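Local coordinates for phosphoribosylaminoimidazole-succinocarboxamide synthase (Saccharomyces cerevisiae, PDB 2CNQ), which catalyses the ATP-dependent joining of L-aspartate to 4-carboxy-5-aminoimidazole ribotide to give SAICAR, a step of de novo purine biosynthesis, at residues G10-V15 with T30-A35; G18-I23 with I55-L60; H110-I115 with I230-V235. One frame throughout, in Å; residues are numbered along the deposited sequence. Where two conformers were deposited one is given.

Contact 1. Residues G10-V15 with T30-A35; sequences GILPLV and TLLFVA. With ADP (adenosine-5'-diphosphate), chain B.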
loop_
_atom_site.group_PDB
_atom_site.type_symbol
_atom_site.label_atom_id
_atom_site.label_comp_id
_atom_site.label_asym_id
_atom_site.label_seq_id
_atom_site.Cartn_x
_atom_site.Cartn_y
_atom_site.Cartn_z
ATOM N N GLY A 10 1.335 -25.484 -9.619
ATOM C CA GLY A 10 1.816 -25.254 -10.939
ATOM C C GLY A 10 0.759 -24.933 -11.928
ATOM O O GLY A 10 1.040 -24.892 -13.101
ATOM N N ILE A 11 -0.460 -24.662 -11.497
ATOM C CA ILE A 11 -1.524 -24.419 -12.424
ATOM C C ILE A 11 -1.264 -23.175 -13.232
ATOM O O ILE A 11 -1.597 -23.114 -14.390
ATOM C CB ILE A 11 -2.825 -24.383 -11.698
ATOM C CG1 ILE A 11 -3.148 -25.794 -11.216
ATOM C CG2 ILE A 11 -3.934 -23.854 -12.565
ATOM C CD1 ILE A 11 -4.182 -25.809 -10.145
ATOM N N LEU A 12 -0.661 -22.179 -12.601
ATOM C CA LEU A 12 -0.186 -20.975 -13.255
ATOM C C LEU A 12 1.244 -20.835 -12.871
ATOM O O LEU A 12 1.606 -21.134 -11.764
ATOM C CB LEU A 12 -0.902 -19.754 -12.768
ATOM C CG LEU A 12 -2.388 -19.720 -12.978
ATOM C CD1 LEU A 12 -2.933 -18.499 -12.312
ATOM C CD2 LEU A 12 -2.732 -19.760 -14.441
ATOM N N PRO A 13 2.054 -20.286 -13.745
ATOM C CA PRO A 13 3.405 -19.974 -13.360
ATOM C C PRO A 13 3.436 -18.908 -12.309
ATOM O O PRO A 13 2.657 -17.973 -12.340
ATOM C CB PRO A 13 4.019 -19.464 -14.645
ATOM C CG PRO A 13 3.131 -19.917 -15.757
ATOM C CD PRO A 13 1.771 -19.943 -15.132
ATOM N N LEU A 14 4.377 -19.030 -11.415
ATOM C CA LEU A 14 4.594 -18.044 -10.413
ATOM C C LEU A 14 5.476 -16.987 -10.957
ATOM O O LEU A 14 6.567 -17.285 -11.387
ATOM C CB LEU A 14 5.208 -18.712 -9.208
ATOM C CG LEU A 14 5.468 -17.826 -7.997
ATOM C CD1 LEU A 14 4.186 -17.313 -7.417
ATOM C CD2 LEU A 14 6.261 -18.603 -7.009
ATOM N N VAL A 15 5.035 -15.756 -10.933
ATOM C CA VAL A 15 5.843 -14.642 -11.327
ATOM C C VAL A 15 6.700 -14.208 -10.190
ATOM O O VAL A 15 7.883 -13.980 -10.359
ATOM C CB VAL A 15 4.985 -13.511 -11.828
ATOM C CG1 VAL A 15 5.785 -12.276 -12.073
ATOM C CG2 VAL A 15 4.271 -13.968 -13.076
ATOM N N THR A 30 -1.447 -10.704 -18.101
ATOM C CA THR A 30 -2.308 -10.626 -16.957
ATOM C C THR A 30 -1.763 -11.436 -15.847
ATOM O O THR A 30 -1.209 -12.514 -16.041
ATOM C CB THR A 30 -3.620 -11.285 -17.407
ATOM O OG1 THR A 30 -4.007 -10.765 -18.685
ATOM C CG2 THR A 30 -4.706 -11.026 -16.426
ATOM N N LEU A 31 -1.927 -10.889 -14.657
ATOM C CA LEU A 31 -1.439 -11.487 -13.448
ATOM C C LEU A 31 -2.590 -11.761 -12.538
ATOM O O LEU A 31 -3.553 -11.035 -12.474
ATOM C CB LEU A 31 -0.502 -10.552 -12.740
ATOM C CG LEU A 31 0.693 -10.128 -13.534
ATOM C CD1 LEU A 31 1.378 -9.013 -12.779
ATOM C CD2 LEU A 31 1.619 -11.267 -13.792
ATOM N N LEU A 32 -2.429 -12.823 -11.776
ATOM C CA LEU A 32 -3.250 -13.138 -10.632
ATOM C C LEU A 32 -2.471 -12.629 -9.440
ATOM O O LEU A 32 -1.401 -13.104 -9.131
ATOM C CB LEU A 32 -3.479 -14.624 -10.568
ATOM C CG LEU A 32 -4.153 -15.130 -9.341
ATOM C CD1 LEU A 32 -5.503 -14.525 -9.226
ATOM C CD2 LEU A 32 -4.196 -16.632 -9.347
ATOM N N PHE A 33 -3.016 -11.609 -8.807
ATOM C CA PHE A 33 -2.305 -10.809 -7.846
ATOM C C PHE A 33 -2.925 -11.109 -6.492
ATOM O O PHE A 33 -3.973 -10.582 -6.177
ATOM C CB PHE A 33 -2.548 -9.369 -8.298
ATOM C CG PHE A 33 -1.690 -8.345 -7.658
ATOM C CD1 PHE A 33 -2.215 -7.438 -6.767
ATOM C CD2 PHE A 33 -0.400 -8.225 -8.008
ATOM C CE1 PHE A 33 -1.429 -6.429 -6.264
ATOM C CE2 PHE A 33 0.391 -7.211 -7.517
ATOM C CZ PHE A 33 -0.141 -6.329 -6.635
ATOM N N VAL A 34 -2.301 -11.999 -5.770
ATOM C CA VAL A 34 -2.905 -12.566 -4.596
ATOM C C VAL A 34 -2.275 -11.956 -3.385
ATOM O O VAL A 34 -1.098 -12.117 -3.167
ATOM C CB VAL A 34 -2.746 -14.082 -4.540
ATOM C CG1 VAL A 34 -3.592 -14.595 -3.407
ATOM C CG2 VAL A 34 -3.129 -14.720 -5.848
ATOM N N ALA A 35 -3.055 -11.272 -2.582
ATOM C CA ALA A 35 -2.566 -10.765 -1.329
ATOM C C ALA A 35 -2.739 -11.835 -0.306
ATOM O O ALA A 35 -3.841 -12.191 0.043
ATOM C CB ALA A 35 -3.283 -9.518 -0.933
HETATM P PB ADP B . 6.684 -6.063 -2.219
HETATM O O1B ADP B . 5.957 -4.935 -1.651
HETATM O O2B ADP B . 7.736 -5.642 -3.156
HETATM O O3B ADP B . 7.255 -7.038 -1.312
HETATM P PA ADP B . 4.147 -7.209 -2.849
HETATM O O1A ADP B . 3.399 -5.999 -2.505
HETATM O O2A ADP B . 4.075 -8.365 -1.969
HETATM O O3A ADP B . 5.654 -6.861 -3.128
HETATM O "O5'" ADP B . 3.738 -7.723 -4.275
HETATM C "C5'" ADP B . 3.342 -6.907 -5.354
HETATM C "C4'" ADP B . 4.433 -6.882 -6.382
HETATM O "O4'" ADP B . 3.785 -6.731 -7.643
HETATM C "C3'" ADP B . 5.354 -5.707 -6.262
HETATM O "O3'" ADP B . 6.596 -6.007 -6.850
HETATM C "C2'" ADP B . 4.676 -4.679 -7.126
HETATM O "O2'" ADP B . 5.519 -3.652 -7.544
HETATM C "C1'" ADP B . 4.222 -5.532 -8.249
HETATM N N9 ADP B . 3.128 -5.036 -9.028
HETATM C C8 ADP B . 2.061 -4.372 -8.577
HETATM N N7 ADP B . 1.177 -4.139 -9.511
HETATM C C5 ADP B . 1.708 -4.676 -10.622
HETATM C C6 ADP B . 1.273 -4.806 -11.961
HETATM N N6 ADP B . 0.102 -4.341 -12.347
HETATM N N1 ADP B . 2.091 -5.346 -12.857
HETATM C C2 ADP B . 3.253 -5.850 -12.452
HETATM N N3 ADP B . 3.731 -5.862 -11.216
HETATM C C4 ADP B . 2.951 -5.263 -10.318
#
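Leu12 meets Leu32, and Val15 meets Leu31; both pairings are purely apolar and formed by methyl groups. In the first, Leu12 CD1 lies 3.7 Å from Leu32 CD2, the two side chains crossing at about a right angle. They arrive by different torsions: in Leu12 CG is anti to the carbonyl carbon (chi1 -60°), in Leu32 to the backbone N (chi1 172°). Leucine suits both positions because its branched end carries a methyl well beyond the backbone, and Leu12 CA and Leu32 CA are 8.8 Å apart. In the second pair Val15 CG2 comes within 3.9 Å of Leu31 CD2, again crosswise; the shorter valine can serve because leucine supplies most of the reach.

The spacing follows from the fold, an antiparallel sheet in which consecutive strands are neighbours, a meander. Val15, on strand 14-17, reaches Leu31 across strand 21-25; Leu12 comes from the loop leading into strand 14-17. Leu31 and Leu32, being successive residues of one strand, serve opposite faces of the sheet. Leu32 joins Leu12 in a core where Leu93 touches Leu12, while Ile85 from a loop and Leu102 from helix 96-102 touch Leu32; Leu31 joins Val15 on the side that carries the nucleotide.

Contacts with ADP (chain B) form a third group. The second methyl of Leu31, CD1, sits above the plane of the adenine, 3.7 Å from ADP C2, so that one leucine end divides its two branches between Val15 and the base. Two residues on, Phe33 presents its ring edge to the ribose, with CE2 3.4 Å from ADP O4' near the ring plane. His75 stacks edge-to-face with the same phenyl ring and is also hydrogen-bonded to the nucleotide.

Contact 2. Residues G18-I23 with I55-L60; sequences GKVRDI and ILLTKL. With ADP (adenosine-5'-diphosphate), chain B; ADP (adenosine-5'-diphosphate), chain F.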
loop_
_atom_site.group_PDB
_atom_site.type_symbol
_atom_site.label_atom_id
_atom_site.label_comp_id
_atom_site.label_asym_id
_atom_site.label_seq_id
_atom_site.Cartn_x
_atom_site.Cartn_y
_atom_site.Cartn_z
ATOM N N GLY A 18 6.121 -11.399 -3.424
ATOM C CA GLY A 18 6.595 -10.264 -2.683
ATOM C C GLY A 18 6.451 -10.559 -1.222
ATOM O O GLY A 18 6.205 -11.679 -0.813
ATOM N N LYS A 19 6.566 -9.542 -0.409
ATOM C CA LYS A 19 6.394 -9.750 0.994
ATOM C C LYS A 19 4.984 -10.152 1.310
ATOM O O LYS A 19 4.757 -10.854 2.268
ATOM C CB LYS A 19 6.871 -8.563 1.767
ATOM C CG LYS A 19 8.382 -8.452 1.632
ATOM C CD LYS A 19 8.945 -7.291 2.390
ATOM C CE LYS A 19 8.444 -5.930 1.864
ATOM N NZ LYS A 19 8.866 -5.702 0.443
ATOM N N VAL A 20 4.058 -9.668 0.531
ATOM C CA VAL A 20 2.659 -9.902 0.802
ATOM C C VAL A 20 1.980 -10.669 -0.279
ATOM O O VAL A 20 1.108 -11.461 0.006
ATOM C CB VAL A 20 1.949 -8.546 1.015
ATOM C CG1 VAL A 20 0.453 -8.715 1.068
ATOM C CG2 VAL A 20 2.466 -7.929 2.279
ATOM N N ARG A 21 2.316 -10.430 -1.523
ATOM C CA ARG A 21 1.576 -10.984 -2.595
ATOM C C ARG A 21 2.274 -12.133 -3.236
ATOM O O ARG A 21 3.484 -12.197 -3.319
ATOM C CB ARG A 21 1.269 -9.940 -3.607
ATOM C CG ARG A 21 0.344 -8.932 -2.948
ATOM C CD ARG A 21 0.330 -7.635 -3.586
ATOM N NE ARG A 21 -0.650 -6.823 -2.964
ATOM C CZ ARG A 21 -0.507 -6.189 -1.830
ATOM N NH1 ARG A 21 0.669 -5.984 -1.297
ATOM N NH2 ARG A 21 -1.586 -5.715 -1.250
ATOM N N ASP A 22 1.460 -13.049 -3.702
ATOM C CA ASP A 22 1.875 -14.129 -4.577
ATOM C C ASP A 22 1.289 -13.794 -5.911
ATOM O O ASP A 22 0.102 -13.542 -6.008
ATOM C CB ASP A 22 1.371 -15.472 -4.109
ATOM C CG ASP A 22 1.950 -15.930 -2.831
ATOM O OD1 ASP A 22 1.636 -17.086 -2.453
ATOM O OD2 ASP A 22 2.731 -15.230 -2.190
ATOM N N ILE A 23 2.126 -13.769 -6.917
ATOM C CA ILE A 23 1.736 -13.225 -8.194
ATOM C C ILE A 23 1.950 -14.282 -9.219
ATOM O O ILE A 23 3.066 -14.759 -9.363
ATOM C CB ILE A 23 2.514 -12.000 -8.487
ATOM C CG1 ILE A 23 2.349 -11.002 -7.341
ATOM C CG2 ILE A 23 2.058 -11.392 -9.812
ATOM C CD1 ILE A 23 3.185 -9.851 -7.467
ATOM N N ILE A 55 -7.203 -10.218 2.278
ATOM C CA ILE A 55 -8.529 -9.882 1.817
ATOM C C ILE A 55 -8.759 -8.401 2.038
ATOM O O ILE A 55 -9.242 -7.704 1.192
ATOM C CB ILE A 55 -9.560 -10.720 2.533
ATOM C CG1 ILE A 55 -9.388 -12.186 2.126
ATOM C CG2 ILE A 55 -10.930 -10.208 2.204
ATOM C CD1 ILE A 55 -10.269 -13.115 2.879
ATOM N N LEU A 56 -8.383 -7.906 3.200
ATOM C CA LEU A 56 -8.550 -6.490 3.479
ATOM C C LEU A 56 -7.773 -5.659 2.528
ATOM O O LEU A 56 -8.281 -4.667 2.004
ATOM C CB LEU A 56 -8.171 -6.226 4.902
ATOM C CG LEU A 56 -8.460 -4.832 5.391
ATOM C CD1 LEU A 56 -8.719 -4.890 6.848
ATOM C CD2 LEU A 56 -7.346 -3.875 5.125
ATOM N N LEU A 57 -6.545 -6.021 2.254
ATOM C CA LEU A 57 -5.758 -5.212 1.343
ATOM C C LEU A 57 -6.385 -5.197 -0.008
ATOM O O LEU A 57 -6.354 -4.187 -0.682
ATOM C CB LEU A 57 -4.367 -5.747 1.233
ATOM C CG LEU A 57 -3.584 -5.858 2.512
ATOM C CD1 LEU A 57 -2.253 -6.449 2.207
ATOM C CD2 LEU A 57 -3.480 -4.560 3.224
ATOM N N THR A 58 -6.921 -6.318 -0.415
ATOM C CA THR A 58 -7.538 -6.433 -1.691
ATOM C C THR A 58 -8.765 -5.595 -1.745
ATOM O O THR A 58 -8.945 -4.784 -2.626
ATOM C CB THR A 58 -7.854 -7.888 -1.976
ATOM O OG1 THR A 58 -6.654 -8.637 -2.005
ATOM C CG2 THR A 58 -8.521 -8.058 -3.290
ATOM N N LYS A 59 -9.660 -5.811 -0.802
ATOM C CA LYS A 59 -10.912 -5.113 -0.817
ATOM C C LYS A 59 -10.732 -3.627 -0.673
ATOM O O LYS A 59 -11.401 -2.853 -1.303
ATOM C CB LYS A 59 -11.769 -5.645 0.318
ATOM C CG LYS A 59 -12.121 -7.114 0.192
ATOM C CD LYS A 59 -12.887 -7.513 -1.069
ATOM C CE LYS A 59 -12.989 -9.048 -1.132
ATOM N NZ LYS A 59 -13.990 -9.517 -2.133
ATOM N N LEU A 60 -9.819 -3.225 0.165
ATOM C CA LEU A 60 -9.594 -1.815 0.358
ATOM C C LEU A 60 -8.999 -1.217 -0.898
ATOM O O LEU A 60 -9.374 -0.155 -1.311
ATOM C CB LEU A 60 -8.746 -1.587 1.569
ATOM C CG LEU A 60 -8.597 -0.147 1.997
ATOM C CD1 LEU A 60 -9.896 0.597 2.072
ATOM C CD2 LEU A 60 -7.916 -0.129 3.319
HETATM P PB ADP B . 6.684 -6.063 -2.219
HETATM O O1B ADP B . 5.957 -4.935 -1.651
HETATM O O2B ADP B . 7.736 -5.642 -3.156
HETATM O O3B ADP B . 7.255 -7.038 -1.312
HETATM P PA ADP B . 4.147 -7.209 -2.849
HETATM O O1A ADP B . 3.399 -5.999 -2.505
HETATM O O2A ADP B . 4.075 -8.365 -1.969
HETATM O O3A ADP B . 5.654 -6.861 -3.128
HETATM O "O5'" ADP B . 3.738 -7.723 -4.275
HETATM C "C5'" ADP B . 3.342 -6.907 -5.354
HETATM C "C4'" ADP B . 4.433 -6.882 -6.382
HETATM O "O4'" ADP B . 3.785 -6.731 -7.643
HETATM C "C3'" ADP B . 5.354 -5.707 -6.262
HETATM O "O3'" ADP B . 6.596 -6.007 -6.850
HETATM C "C2'" ADP B . 4.676 -4.679 -7.126
HETATM O "O2'" ADP B . 5.519 -3.652 -7.544
HETATM C "C1'" ADP B . 4.222 -5.532 -8.249
HETATM N N9 ADP B . 3.128 -5.036 -9.028
HETATM C C8 ADP B . 2.061 -4.372 -8.577
HETATM N N7 ADP B . 1.177 -4.139 -9.511
HETATM C C5 ADP B . 1.708 -4.676 -10.622
HETATM C C6 ADP B . 1.273 -4.806 -11.961
HETATM N N6 ADP B . 0.102 -4.341 -12.347
HETATM N N1 ADP B . 2.091 -5.346 -12.857
HETATM C C2 ADP B . 3.253 -5.850 -12.452
HETATM N N3 ADP B . 3.731 -5.862 -11.216
HETATM C C4 ADP B . 2.951 -5.263 -10.318
HETATM P PB ADP F . 7.893 -3.822 4.469
HETATM O O1B ADP F . 8.373 -5.207 4.188
HETATM O O2B ADP F . 8.292 -2.807 3.433
HETATM O O3B ADP F . 6.425 -3.835 4.830
HETATM P PA ADP F . 8.070 -1.787 6.036
HETATM O O1A ADP F . 8.192 -1.304 7.429
HETATM O O2A ADP F . 6.664 -1.560 5.620
HETATM O O3A ADP F . 8.627 -3.237 5.772
HETATM O "O5'" ADP F . 8.947 -0.957 5.039
HETATM C "C5'" ADP F . 8.515 0.338 4.678
HETATM C "C4'" ADP F . 9.538 1.119 3.880
HETATM O "O4'" ADP F . 10.645 1.368 4.739
HETATM C "C3'" ADP F . 10.013 0.312 2.699
HETATM O "O3'" ADP F . 10.342 1.182 1.631
HETATM C "C2'" ADP F . 11.236 -0.343 3.257
HETATM O "O2'" ADP F . 12.166 -0.626 2.242
HETATM C "C1'" ADP F . 11.775 0.719 4.186
HETATM N N9 ADP F . 12.546 0.165 5.293
HETATM C C8 ADP F . 12.246 -0.949 5.938
HETATM N N7 ADP F . 13.146 -1.205 6.895
HETATM C C5 ADP F . 14.027 -0.218 6.867
HETATM C C6 ADP F . 15.202 0.058 7.665
HETATM N N6 ADP F . 15.546 -0.810 8.646
HETATM N N1 ADP F . 15.882 1.175 7.346
HETATM C C2 ADP F . 15.497 2.011 6.336
HETATM N N3 ADP F . 14.402 1.804 5.569
HETATM C C4 ADP F . 13.645 0.706 5.803
#
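The phosphate-binding turn between strands 14-17 and 21-25, recalling the glycine-rich loop of protein kinases, rests on helix 53-67 where Val20 and Arg21 meet Leu57. Val20 and Leu57 reach toward each other tip to tip, Val20 CG1 lying 3.7 Å from Leu57 CD1. The same valine methyl also covers one face of the Arg21 guanidinium, offset toward the rim. Leu57 CD1 approaches that group obliquely, 3.6 Å from Arg21 NH2. While these methyls cover the guanidinium, two polar bonds fix its rotation: Arg21 NH1 donates to ADP (chain B) O1A at 3.0 Å, and NH2 forms a salt bridge with Glu234.

Backbone N-H groups and the Lys19 amine supply the rest of the grip. O2A of the nucleotide takes two N-H bonds, from Val20 N at 2.8 Å and Arg21 N at 2.7 Å. Lys19 N gives a nearly straight bond (175°) to the terminal phosphate oxygen O3B of ADP (chain B), and the lysine chain bends at chi3 and chi4 to bring NZ back to that oxygen, Lys19 NZ lying 2.7 Å from O3B. Glycine suits position 18, where any CB would run into the bridging oxygen O3A of ADP (chain B); Gly18 CA is already 3.2 Å from O2A. A magnesium ion lies about 4 Å from the Arg21 side chain.

On the helix, Leu57 also touches Thr237 and Asp239 of strand 228-245. Thr58 packs on Ala35 and Leu56 on helix 282-300, so helix 53-67 is wedged between that helix and the antiparallel sheet of strands 14-17, 21-25, 30-35 and 106-110.

Contact 3. Residues H110-I115 with I230-V235; sequences HKHKLI and ILVDEV. With ADP (adenosine-5'-diphosphate), chain B.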
loop_
_atom_site.group_PDB
_atom_site.type_symbol
_atom_site.label_atom_id
_atom_site.label_comp_id
_atom_site.label_asym_id
_atom_site.label_seq_id
_atom_site.Cartn_x
_atom_site.Cartn_y
_atom_site.Cartn_z
ATOM N N HIS A 110 -3.708 -6.324 -15.042
ATOM C CA HIS A 110 -2.877 -6.213 -16.172
ATOM C C HIS A 110 -1.454 -6.031 -15.725
ATOM O O HIS A 110 -1.161 -5.229 -14.872
ATOM C CB HIS A 110 -3.282 -4.968 -16.934
ATOM C CG HIS A 110 -4.628 -5.059 -17.555
ATOM N ND1 HIS A 110 -4.858 -5.796 -18.692
ATOM C CD2 HIS A 110 -5.813 -4.502 -17.214
ATOM C CE1 HIS A 110 -6.135 -5.700 -19.016
ATOM N NE2 HIS A 110 -6.733 -4.901 -18.152
ATOM N N LYS A 111 -0.566 -6.771 -16.329
ATOM C CA LYS A 111 0.839 -6.578 -16.121
ATOM C C LYS A 111 1.172 -5.237 -16.684
ATOM O O LYS A 111 0.878 -4.963 -17.819
ATOM C CB LYS A 111 1.535 -7.779 -16.752
ATOM C CG LYS A 111 2.998 -7.857 -16.491
ATOM C CD LYS A 111 3.687 -9.006 -17.262
ATOM C CE LYS A 111 2.920 -10.388 -17.373
ATOM N NZ LYS A 111 3.520 -11.525 -18.302
ATOM N N HIS A 112 1.809 -4.397 -15.921
ATOM C CA HIS A 112 2.209 -3.115 -16.424
ATOM C C HIS A 112 3.646 -2.927 -16.207
ATOM O O HIS A 112 4.221 -3.423 -15.261
ATOM C CB HIS A 112 1.455 -1.994 -15.742
ATOM C CG HIS A 112 0.136 -1.752 -16.361
ATOM N ND1 HIS A 112 0.023 -1.195 -17.608
ATOM C CD2 HIS A 112 -1.119 -2.019 -15.946
ATOM C CE1 HIS A 112 -1.246 -1.121 -17.935
ATOM N NE2 HIS A 112 -1.959 -1.621 -16.949
ATOM N N LYS A 113 4.204 -2.108 -17.072
ATOM C CA LYS A 113 5.506 -1.568 -16.826
ATOM C C LYS A 113 5.403 -0.639 -15.677
ATOM O O LYS A 113 4.606 0.283 -15.679
ATOM C CB LYS A 113 5.976 -0.840 -18.044
ATOM C CG LYS A 113 7.374 -0.349 -17.884
ATOM C CD LYS A 113 7.910 0.308 -19.106
ATOM C CE LYS A 113 8.071 -0.654 -20.249
ATOM N NZ LYS A 113 8.924 -0.072 -21.309
ATOM N N LEU A 114 6.192 -0.899 -14.676
ATOM C CA LEU A 114 6.120 -0.135 -13.477
ATOM C C LEU A 114 7.060 1.015 -13.546
ATOM O O LEU A 114 8.096 0.937 -14.137
ATOM C CB LEU A 114 6.464 -0.976 -12.257
ATOM C CG LEU A 114 5.589 -2.186 -12.110
ATOM C CD1 LEU A 114 6.041 -2.965 -10.909
ATOM C CD2 LEU A 114 4.133 -1.763 -12.130
ATOM N N ILE A 115 6.676 2.121 -12.954
ATOM C CA ILE A 115 7.578 3.222 -12.751
ATOM C C ILE A 115 8.336 2.882 -11.512
ATOM O O ILE A 115 7.749 2.543 -10.494
ATOM C CB ILE A 115 6.794 4.504 -12.574
ATOM C CG1 ILE A 115 5.993 4.781 -13.839
ATOM C CG2 ILE A 115 7.720 5.642 -12.256
ATOM C CD1 ILE A 115 5.148 6.013 -13.751
ATOM N N ILE A 230 -0.647 4.549 -14.658
ATOM C CA ILE A 230 -1.564 3.564 -14.207
ATOM C C ILE A 230 -1.349 3.397 -12.736
ATOM O O ILE A 230 -0.237 3.213 -12.286
ATOM C CB ILE A 230 -1.290 2.210 -14.873
ATOM C CG1 ILE A 230 -1.116 2.342 -16.365
ATOM C CG2 ILE A 230 -2.363 1.238 -14.521
ATOM C CD1 ILE A 230 -2.261 2.814 -17.069
ATOM N N LEU A 231 -2.418 3.388 -11.974
ATOM C CA LEU A 231 -2.330 3.062 -10.581
ATOM C C LEU A 231 -2.322 1.565 -10.464
ATOM O O LEU A 231 -3.211 0.890 -10.943
ATOM C CB LEU A 231 -3.529 3.669 -9.885
ATOM C CG LEU A 231 -3.478 3.612 -8.374
ATOM C CD1 LEU A 231 -2.342 4.375 -7.817
ATOM C CD2 LEU A 231 -4.781 4.157 -7.851
ATOM N N VAL A 232 -1.277 1.046 -9.864
ATOM C CA VAL A 232 -1.086 -0.382 -9.779
ATOM C C VAL A 232 -0.970 -0.787 -8.328
ATOM O O VAL A 232 -1.261 -0.033 -7.424
ATOM C CB VAL A 232 0.118 -0.844 -10.604
ATOM C CG1 VAL A 232 -0.037 -0.388 -12.030
ATOM C CG2 VAL A 232 1.406 -0.366 -10.034
ATOM N N ASP A 233 -0.607 -2.022 -8.107
ATOM C CA ASP A 233 -0.324 -2.507 -6.789
ATOM C C ASP A 233 -1.536 -2.380 -5.892
ATOM O O ASP A 233 -2.620 -2.726 -6.313
ATOM C CB ASP A 233 0.935 -1.867 -6.236
ATOM C CG ASP A 233 1.517 -2.625 -5.110
ATOM O OD1 ASP A 233 2.041 -3.725 -5.353
ATOM O OD2 ASP A 233 1.474 -2.094 -3.984
ATOM N N GLU A 234 -1.301 -2.001 -4.667
ATOM C CA GLU A 234 -2.332 -1.743 -3.722
ATOM C C GLU A 234 -2.436 -0.263 -3.502
ATOM O O GLU A 234 -1.513 0.483 -3.730
ATOM C CB GLU A 234 -2.075 -2.461 -2.415
ATOM C CG GLU A 234 -0.953 -1.851 -1.623
ATOM C CD GLU A 234 -0.664 -2.579 -0.361
ATOM O OE1 GLU A 234 0.516 -2.545 0.036
ATOM O OE2 GLU A 234 -1.577 -3.151 0.235
ATOM N N VAL A 235 -3.586 0.129 -3.025
ATOM C CA VAL A 235 -3.892 1.533 -2.885
ATOM C C VAL A 235 -4.476 1.766 -1.528
ATOM O O VAL A 235 -5.484 1.186 -1.188
ATOM C CB VAL A 235 -4.862 1.979 -3.954
ATOM C CG1 VAL A 235 -5.102 3.447 -3.798
ATOM C CG2 VAL A 235 -4.355 1.649 -5.320
HETATM P PB ADP B . 6.684 -6.063 -2.219
HETATM O O1B ADP B . 5.957 -4.935 -1.651
HETATM O O2B ADP B . 7.736 -5.642 -3.156
HETATM O O3B ADP B . 7.255 -7.038 -1.312
HETATM P PA ADP B . 4.147 -7.209 -2.849
HETATM O O1A ADP B . 3.399 -5.999 -2.505
HETATM O O2A ADP B . 4.075 -8.365 -1.969
HETATM O O3A ADP B . 5.654 -6.861 -3.128
HETATM O "O5'" ADP B . 3.738 -7.723 -4.275
HETATM C "C5'" ADP B . 3.342 -6.907 -5.354
HETATM C "C4'" ADP B . 4.433 -6.882 -6.382
HETATM O "O4'" ADP B . 3.785 -6.731 -7.643
HETATM C "C3'" ADP B . 5.354 -5.707 -6.262
HETATM O "O3'" ADP B . 6.596 -6.007 -6.850
HETATM C "C2'" ADP B . 4.676 -4.679 -7.126
HETATM O "O2'" ADP B . 5.519 -3.652 -7.544
HETATM C "C1'" ADP B . 4.222 -5.532 -8.249
HETATM N N9 ADP B . 3.128 -5.036 -9.028
HETATM C C8 ADP B . 2.061 -4.372 -8.577
HETATM N N7 ADP B . 1.177 -4.139 -9.511
HETATM C C5 ADP B . 1.708 -4.676 -10.622
HETATM C C6 ADP B . 1.273 -4.806 -11.961
HETATM N N6 ADP B . 0.102 -4.341 -12.347
HETATM N N1 ADP B . 2.091 -5.346 -12.857
HETATM C C2 ADP B . 3.253 -5.850 -12.452
HETATM N N3 ADP B . 3.731 -5.862 -11.216
HETATM C C4 ADP B . 2.951 -5.263 -10.318
#
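The imidazole of His112 has Ile230 over one face, and its edge, near the ring plane, is directed to N6 of the ADP (chain B) adenine. Ile230 CG1 stands 3.9 Å from the ring centroid and only 16° off the normal, a CH-pi contact, while Ile230 CG2 approaches His112 CD2 at 3.8 Å. The two side chains cross at about a right angle. Beta-branching sets CG1 and CG2 of the isoleucine side by side, and both therefore lie over the ring. Val232 CG1 meets it obliquely.

The adenine is the other flat group. On one side of its plane lie Leu114 and Val232, which touch each other through Leu114 CD2 and Val232 CG2 at 3.7 Å; Leu31 of strand 30-35 covers the other face. Leu114 offers one methyl to valine and the other, CD1, to the base, 3.7 Å from ADP N3. The compact valine fits beside the five-membered ring, its CB 3.6 Å from ADP N7. The two segments belong to strands 113-122 and 228-245 of the larger mixed sheet, which closes the pocket from this side.

Along its edge the base is read by main chain. ADP N6 donates to His110 O at 3.0 Å, and His112 N donates to ADP N1 at 3.2 Å, nearly straight at 169°. Asp233 N adds a weak, bent bond to N7. Carbonyl and amide two residues apart, pairing with N6 and N1, recall the hinge of protein kinases. The pattern needs an amino group at C6 and a bare acceptor at N1, as adenine offers; guanine, with an oxo group and an N-H there, would present the reverse, consistent with the enzyme's use of ATP.

How the contacts relate
All three contacts converge on one bound ADP, chain B: contact 1 touches base and ribose, contact 2 chiefly the diphosphate, and contact 3 the adenine from the other sheet. Contacts 1 and 2, centres about 12 Å apart, meet in the antiparallel sheet through strands 14-17, 21-25 and 30-35, with probable backbone bonds from Val15 N to Ile23 O (2.7 Å) and from Asp22 N to Val34 O (2.8 Å). Contacts 2 and 3, about 14 Å apart between centres, are tied by the salt bridge of Arg21 NH2 with Glu234 OE2 at 3.0 Å. Contacts 1 and 3, about 15 Å apart between centres, place Leu31 and Leu114 on opposite faces of the adenine.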